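Side-chain contact in transcriptional regulator (GntR family) (Enterococcus faecalis, PDB 3DDV), which probably regulates transcription in response to a small effector bound by its UTRA domain, as related GntR-family regulators do: residues S71-L76 and V115-Y120. Sequence-based numbering, arbitrary orientation.
Sequences SFYKTL and VRQVSY
Tyr73 is the residue of 71-76 that meets the strand segment 115-120, through its hydroxyl alone. With CG anti to the carbonyl carbon (chi1 -73°), the ring leaves the helix toward the strand and only its hydroxyl end arrives there. At the end of that reach, OH lies 3.6 Å from NE2 of Gln117 and 4.0 Å from OG of Ser119. Gln117 comes from the opposite direction, with its chain extended beyond CG. Its amide plane is nearly coplanar with the tyrosine ring, 15° apart. Neither approach is a hydrogen bond. Instead, OE1 of Glu128 on strand 126-135 hydrogen-bonds both Tyr73 OH and Ser119 OG, and is weakly bonded by Gln117 NE2. One carboxylate oxygen thus gathers the three polar ends. In related UTRA domains effectors bind in a pocket of this fold; this polar cluster may or may not take part. Further along, Thr75 closes the first turn of the helix: both its N and its OG1 bond to O of Ser71, the residue just before the helix. Helix 72-80 packs against the antiparallel sheet, where strand 111-121 runs between strands 126-135 and 84-95. Phe72 and Leu76 rest on strand 126-135, and Tyr73 also touches Ile84 of strand 84-95.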
ATOM      1  N   SER B  71      23.796  -9.224 -30.161  1.00 63.29           N
ATOM      2  CA  SER B  71      24.755  -9.772 -29.199  1.00 62.82           C
ATOM      3  C   SER B  71      25.218  -8.685 -28.256  1.00 62.07           C
ATOM      4  O   SER B  71      26.396  -8.620 -27.866  1.00 61.87           O
ATOM      5  CB  SER B  71      25.961 -10.317 -29.969  1.00 63.27           C
ATOM      6  OG  SER B  71      25.547 -11.051 -31.106  1.00 64.10           O
ATOM      7  N   PHE B  72      24.294  -7.803 -27.907  1.00 60.95           N
ATOM      8  CA  PHE B  72      24.701  -6.548 -27.300  1.00 60.62           C
ATOM      9  C   PHE B  72      25.436  -6.787 -25.993  1.00 60.35           C
ATOM     10  O   PHE B  72      26.557  -6.308 -25.792  1.00 60.09           O
ATOM     11  CB  PHE B  72      23.495  -5.634 -27.084  1.00 59.71           C
ATOM     12  CG  PHE B  72      23.849  -4.306 -26.506  1.00 59.52           C
ATOM     13  CD1 PHE B  72      25.003  -3.633 -26.918  1.00 57.25           C
ATOM     14  CD2 PHE B  72      23.027  -3.716 -25.562  1.00 58.26           C
ATOM     15  CE1 PHE B  72      25.333  -2.408 -26.394  1.00 56.85           C
ATOM     16  CE2 PHE B  72      23.352  -2.482 -25.034  1.00 58.57           C
ATOM     17  CZ  PHE B  72      24.510  -1.826 -25.457  1.00 57.63           C
ATOM     18  N   TYR B  73      24.810  -7.570 -25.127  1.00 60.53           N
ATOM     19  CA  TYR B  73      25.379  -7.819 -23.824  1.00 60.68           C
ATOM     20  C   TYR B  73      26.685  -8.603 -23.931  1.00 60.62           C
ATOM     21  O   TYR B  73      27.723  -8.131 -23.437  1.00 59.42           O
ATOM     22  CB  TYR B  73      24.348  -8.506 -22.958  1.00 60.60           C
ATOM     23  CG  TYR B  73      23.225  -7.613 -22.501  1.00 60.57           C
ATOM     24  CD1 TYR B  73      23.373  -6.220 -22.452  1.00 60.33           C
ATOM     25  CD2 TYR B  73      22.011  -8.157 -22.070  1.00 61.38           C
ATOM     26  CE1 TYR B  73      22.342  -5.379 -21.999  1.00 59.59           C
ATOM     27  CE2 TYR B  73      20.964  -7.321 -21.615  1.00 61.73           C
ATOM     28  CZ  TYR B  73      21.150  -5.918 -21.584  1.00 61.24           C
ATOM     29  OH  TYR B  73      20.146  -5.063 -21.143  1.00 60.98           O
ATOM     30  N   LYS B  74      26.617  -9.764 -24.600  1.00 61.09           N
ATOM     31  CA  LYS B  74      27.811 -10.535 -25.009  1.00 61.36           C
ATOM     32  C   LYS B  74      28.920  -9.618 -25.525  1.00 61.44           C
ATOM     33  O   LYS B  74      30.037  -9.584 -25.001  1.00 61.82           O
ATOM     34  CB  LYS B  74      27.497 -11.571 -26.138  1.00 61.82           C
ATOM     35  CG  LYS B  74      26.323 -12.594 -25.889  1.00 64.03           C
ATOM     36  CD  LYS B  74      26.682 -13.760 -24.918  1.00 65.00           C
ATOM     37  CE  LYS B  74      25.596 -14.066 -23.825  1.00 64.60           C
ATOM     38  NZ  LYS B  74      24.474 -14.975 -24.268  1.00 64.65           N
ATOM     39  N   THR B  75      28.619  -8.872 -26.574  1.00 61.19           N
ATOM     40  CA  THR B  75      29.648  -8.099 -27.242  1.00 61.24           C
ATOM     41  C   THR B  75      30.253  -7.117 -26.295  1.00 61.11           C
ATOM     42  O   THR B  75      31.441  -6.902 -26.315  1.00 61.07           O
ATOM     43  CB  THR B  75      29.078  -7.364 -28.465  1.00 61.50           C
ATOM     44  OG1 THR B  75      28.445  -8.335 -29.321  1.00 60.59           O
ATOM     45  CG2 THR B  75      30.176  -6.567 -29.228  1.00 59.89           C
ATOM     46  N   LEU B  76      29.417  -6.535 -25.455  1.00 61.67           N
ATOM     47  CA  LEU B  76      29.833  -5.446 -24.568  1.00 62.50           C
ATOM     48  C   LEU B  76      30.891  -5.919 -23.579  1.00 63.29           C
ATOM     49  O   LEU B  76      31.956  -5.296 -23.418  1.00 63.03           O
ATOM     50  CB  LEU B  76      28.606  -4.933 -23.825  1.00 62.04           C
ATOM     51  CG  LEU B  76      28.453  -3.442 -23.565  1.00 62.11           C
ATOM     52  CD1 LEU B  76      29.101  -2.567 -24.605  1.00 60.53           C
ATOM     53  CD2 LEU B  76      26.973  -3.143 -23.443  1.00 62.29           C
ATOM     54  N   VAL B 115       7.720  -0.966 -20.226  1.00 50.91           N
ATOM     55  CA  VAL B 115       8.871  -1.059 -19.354  1.00 50.00           C
ATOM     56  C   VAL B 115       9.910  -0.099 -19.858  1.00 50.21           C
ATOM     57  O   VAL B 115      10.298  -0.165 -21.003  1.00 51.89           O
ATOM     58  CB  VAL B 115       9.481  -2.477 -19.351  1.00 48.85           C
ATOM     59  CG1 VAL B 115      10.609  -2.564 -18.318  1.00 43.80           C
ATOM     60  CG2 VAL B 115       8.418  -3.444 -19.076  1.00 46.27           C
ATOM     61  N   ARG B 116      10.355   0.781 -18.992  1.00 49.80           N
ATOM     62  CA  ARG B 116      11.479   1.605 -19.279  1.00 49.49           C
ATOM     63  C   ARG B 116      12.591   1.186 -18.355  1.00 48.86           C
ATOM     64  O   ARG B 116      12.398   1.076 -17.152  1.00 48.25           O
ATOM     65  CB  ARG B 116      11.151   3.054 -18.961  1.00 49.87           C
ATOM     66  CG  ARG B 116      10.057   3.706 -19.812  1.00 51.66           C
ATOM     67  CD  ARG B 116      10.305   5.135 -19.777  1.00 56.96           C
ATOM     68  NE  ARG B 116       9.136   5.995 -19.820  1.00 59.39           N
ATOM     69  CZ  ARG B 116       8.612   6.475 -20.935  1.00 62.41           C
ATOM     70  NH1 ARG B 116       9.090   6.118 -22.164  1.00 66.08           N
ATOM     71  NH2 ARG B 116       7.580   7.290 -20.821  1.00 60.95           N
ATOM     72  N   GLN B 117      13.783   1.077 -18.905  1.00 48.71           N
ATOM     73  CA  GLN B 117      14.908   0.570 -18.164  1.00 48.56           C
ATOM     74  C   GLN B 117      16.198   1.328 -18.458  1.00 48.14           C
ATOM     75  O   GLN B 117      16.445   1.647 -19.598  1.00 48.86           O
ATOM     76  CB  GLN B 117      15.062  -0.850 -18.580  1.00 48.45           C
ATOM     77  CG  GLN B 117      16.447  -1.375 -18.577  1.00 50.00           C
ATOM     78  CD  GLN B 117      16.432  -2.898 -18.776  1.00 49.66           C
ATOM     79  OE1 GLN B 117      15.550  -3.628 -18.284  1.00 49.02           O
ATOM     80  NE2 GLN B 117      17.378  -3.361 -19.550  1.00 52.07           N
ATOM     81  N   VAL B 118      16.984   1.622 -17.419  1.00 47.34           N
ATOM     82  CA  VAL B 118      18.381   2.038 -17.548  1.00 46.98           C
ATOM     83  C   VAL B 118      19.312   0.970 -16.973  1.00 47.59           C
ATOM     84  O   VAL B 118      19.043   0.446 -15.909  1.00 48.49           O
ATOM     85  CB  VAL B 118      18.675   3.332 -16.814  1.00 45.57           C
ATOM     86  CG1 VAL B 118      20.122   3.715 -17.043  1.00 43.48           C
ATOM     87  CG2 VAL B 118      17.764   4.400 -17.285  1.00 41.77           C
ATOM     88  N   SER B 119      20.404   0.676 -17.662  1.00 48.06           N
ATOM     89  CA  SER B 119      21.348  -0.325 -17.220  1.00 48.99           C
ATOM     90  C   SER B 119      22.700   0.317 -17.110  1.00 50.78           C
ATOM     91  O   SER B 119      23.047   1.224 -17.887  1.00 51.04           O
ATOM     92  CB  SER B 119      21.457  -1.473 -18.220  1.00 49.20           C
ATOM     93  OG  SER B 119      20.202  -2.070 -18.444  1.00 49.66           O
ATOM     94  N   TYR B 120      23.485  -0.179 -16.162  1.00 52.36           N
ATOM     95  CA  TYR B 120      24.737   0.465 -15.811  1.00 53.81           C
ATOM     96  C   TYR B 120      25.912  -0.499 -15.806  1.00 54.45           C
ATOM     97  O   TYR B 120      25.752  -1.695 -15.573  1.00 54.84           O
ATOM     98  CB  TYR B 120      24.610   1.071 -14.412  1.00 53.34           C
ATOM     99  CG  TYR B 120      23.486   2.034 -14.256  1.00 52.23           C
ATOM    100  CD1 TYR B 120      23.707   3.397 -14.339  1.00 52.04           C
ATOM    101  CD2 TYR B 120      22.207   1.587 -14.022  1.00 51.06           C
ATOM    102  CE1 TYR B 120      22.670   4.304 -14.187  1.00 51.37           C
ATOM    103  CE2 TYR B 120      21.161   2.478 -13.886  1.00 52.14           C
ATOM    104  CZ  TYR B 120      21.401   3.828 -13.963  1.00 51.73           C
ATOM    105  OH  TYR B 120      20.363   4.705 -13.828  1.00 53.17           O
TER